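Local coordinates for protein TetR/AcrR family transcriptional regulator (Bradyrhizobium diazoefficiens, PDB 6G8G) that probably represses transcription as a TetR-family DNA-binding regulator and responds to flavonoids such as genistein, which it binds in its C-terminal ligand-binding domain, at residues L35-F39 and S40-M44. Numbering follows the deposited sequence.
Sequences LEQGF and SATSM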
ATOM      1  N   LEU A  35      18.459 -10.488  -2.112  1.00 71.95           N
ATOM      2  CA  LEU A  35      18.317  -9.041  -2.029  1.00 79.17           C
ATOM      3  C   LEU A  35      19.390  -8.320  -2.819  1.00 82.26           C
ATOM      4  O   LEU A  35      19.089  -7.281  -3.364  1.00 90.37           O
ATOM      5  CB  LEU A  35      17.997  -8.431  -0.661  1.00 79.70           C
ATOM      6  CG  LEU A  35      18.408  -9.138   0.581  1.00 81.48           C
ATOM      7  CD1 LEU A  35      19.907  -9.055   0.713  1.00 89.12           C
ATOM      8  CD2 LEU A  35      17.708  -8.501   1.758  1.00 82.12           C
ATOM      9  N   GLU A  36      20.588  -8.882  -2.970  1.00 86.82           N
ATOM     10  CA  GLU A  36      21.587  -8.297  -3.900  1.00 92.09           C
ATOM     11  C   GLU A  36      21.072  -8.307  -5.342  1.00 85.71           C
ATOM     12  O   GLU A  36      20.986  -7.265  -5.964  1.00 90.77           O
ATOM     13  CB  GLU A  36      22.942  -9.030  -3.860  1.00 93.80           C
ATOM     14  CG  GLU A  36      23.892  -8.682  -2.696  1.00101.53           C
ATOM     15  CD  GLU A  36      25.111  -9.632  -2.574  1.00 98.99           C
ATOM     16  OE1 GLU A  36      25.562  -9.920  -1.444  1.00 94.60           O
ATOM     17  OE2 GLU A  36      25.631 -10.095  -3.606  1.00 98.42           O
ATOM     18  N   GLN A  37      20.639  -9.468  -5.812  1.00 86.35           N
ATOM     19  CA  GLN A  37      20.422  -9.725  -7.236  1.00 87.62           C
ATOM     20  C   GLN A  37      18.994  -9.995  -7.696  1.00 84.65           C
ATOM     21  O   GLN A  37      18.741 -10.048  -8.889  1.00 80.96           O
ATOM     22  CB  GLN A  37      21.185 -10.974  -7.603  1.00 93.77           C
ATOM     23  CG  GLN A  37      22.663 -10.796  -7.796  1.00101.06           C
ATOM     24  CD  GLN A  37      23.381 -12.131  -7.673  1.00105.19           C
ATOM     25  OE1 GLN A  37      22.754 -13.188  -7.714  1.00 95.08           O
ATOM     26  NE2 GLN A  37      24.696 -12.091  -7.506  1.00108.53           N
ATOM     27  N   GLY A  38      18.073 -10.226  -6.775  1.00 84.52           N
ATOM     28  CA  GLY A  38      16.748 -10.697  -7.150  1.00 86.01           C
ATOM     29  C   GLY A  38      16.649 -12.214  -7.099  1.00 85.97           C
ATOM     30  O   GLY A  38      17.650 -12.946  -7.020  1.00 82.79           O
ATOM     31  N   PHE A  39      15.415 -12.686  -7.134  1.00 82.28           N
ATOM     32  CA  PHE A  39      15.140 -14.093  -6.994  1.00 80.01           C
ATOM     33  C   PHE A  39      15.543 -14.868  -8.254  1.00 81.70           C
ATOM     34  O   PHE A  39      16.359 -15.814  -8.182  1.00 79.15           O
ATOM     35  CB  PHE A  39      13.661 -14.300  -6.681  1.00 77.22           C
ATOM     36  CG  PHE A  39      13.262 -15.744  -6.570  1.00 75.83           C
ATOM     37  CD1 PHE A  39      13.725 -16.530  -5.520  1.00 72.29           C
ATOM     38  CD2 PHE A  39      12.420 -16.315  -7.515  1.00 75.71           C
ATOM     39  CE1 PHE A  39      13.363 -17.854  -5.413  1.00 71.76           C
ATOM     40  CE2 PHE A  39      12.049 -17.636  -7.408  1.00 75.36           C
ATOM     41  CZ  PHE A  39      12.521 -18.412  -6.354  1.00 75.26           C
ATOM     42  N   SER A  40      14.997 -14.470  -9.400  1.00 76.71           N
ATOM     43  CA  SER A  40      15.327 -15.142 -10.671  1.00 83.48           C
ATOM     44  C   SER A  40      16.805 -15.070 -11.087  1.00 80.27           C
ATOM     45  O   SER A  40      17.356 -16.012 -11.621  1.00 77.78           O
ATOM     46  CB  SER A  40      14.500 -14.535 -11.794  1.00 78.33           C
ATOM     47  OG  SER A  40      13.148 -14.903 -11.656  1.00 86.89           O
ATOM     48  N   ALA A  41      17.441 -13.958 -10.794  1.00 84.99           N
ATOM     49  CA  ALA A  41      18.850 -13.807 -11.075  1.00 87.73           C
ATOM     50  C   ALA A  41      19.786 -14.627 -10.149  1.00 86.28           C
ATOM     51  O   ALA A  41      20.996 -14.627 -10.335  1.00 89.36           O
ATOM     52  CB  ALA A  41      19.206 -12.338 -10.968  1.00 92.62           C
ATOM     53  N   THR A  42      19.267 -15.242  -9.102  1.00 74.06           N
ATOM     54  CA  THR A  42      20.124 -15.970  -8.200  1.00 74.23           C
ATOM     55  C   THR A  42      19.973 -17.435  -8.558  1.00 75.25           C
ATOM     56  O   THR A  42      18.855 -17.906  -8.662  1.00 76.89           O
ATOM     57  CB  THR A  42      19.702 -15.729  -6.746  1.00 70.22           C
ATOM     58  OG1 THR A  42      19.869 -14.350  -6.413  1.00 72.46           O
ATOM     59  CG2 THR A  42      20.534 -16.575  -5.795  1.00 71.80           C
ATOM     60  N   SER A  43      21.080 -18.153  -8.712  1.00 77.18           N
ATOM     61  CA  SER A  43      21.026 -19.579  -9.044  1.00 83.54           C
ATOM     62  C   SER A  43      21.400 -20.456  -7.860  1.00 78.44           C
ATOM     63  O   SER A  43      22.136 -20.039  -6.951  1.00 74.73           O
ATOM     64  CB  SER A  43      22.004 -19.906 -10.174  1.00 89.83           C
ATOM     65  OG  SER A  43      23.343 -19.672  -9.759  1.00 93.29           O
HETATM   66  N   MSE A  44      20.899 -21.686  -7.880  1.00 75.34           N
HETATM   67  CA  MSE A  44      21.215 -22.652  -6.823  1.00 73.75           C
HETATM   68  C   MSE A  44      22.696 -22.881  -6.797  1.00 73.44           C
HETATM   69  O   MSE A  44      23.283 -23.122  -5.758  1.00 70.64           O
HETATM   70  CB  MSE A  44      20.457 -23.928  -7.087  1.00 73.46           C
HETATM   71  CG  MSE A  44      18.961 -23.870  -6.780  1.00 77.76           C
HETATM   72 SE   MSE A  44      18.553 -23.511  -4.878  1.00 82.77          SE
HETATM   73  CE  MSE A  44      18.140 -25.281  -4.169  1.00 76.93           C
TER
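Q37, the last residue of helix 23-37, meets A41 and T42 where the chain folds back on itself. Its extended side chain passes T42 at about a right angle and brings OE1 to 3.4 Å from T42 OG1, while the small methyl of A41 packs beside the helix end, CB to CB 4.1 Å from Q37. A flexible amide suits this exposed edge.

G38 leaves the helix with a positive phi of 94°, a backbone conformation that glycine adopts readily, and so suits the helix end. Its own carbonyl is turned toward T42, whose OG1 donates a hydrogen bond to G38 O of 2.7 Å, approaching nearly end-on with a C=O...donor angle of 170°. The chi1 of T42, -64°, sets OG1 beside its backbone N, facing this carbonyl, and sends CG2 anti to that N. The buried threonine thus has a partner for its hydroxyl.

F39 opens a type I beta turn that closes at T42, whose N donates to F39 O over 3.1 Å. With CG anti to the backbone N, the F39 ring enters the interior, edge-to-face with F34 and F127 and in cation-pi contact with K65; the same lysine's NZ binds F39 O and T42 O. A large aromatic suits this buried place, whereas S40, at the exposed corner, hydrogen-bonds through OG to E123. Next, S43 N-caps helix 44-51 through OG to A46 N. Here the glycine-ended helix, the tight turn and the N-cap link helix 23-37 to helix 44-51, which with helix 55-61 forms the helix-turn-helix of the TetR-type DNA-binding domain.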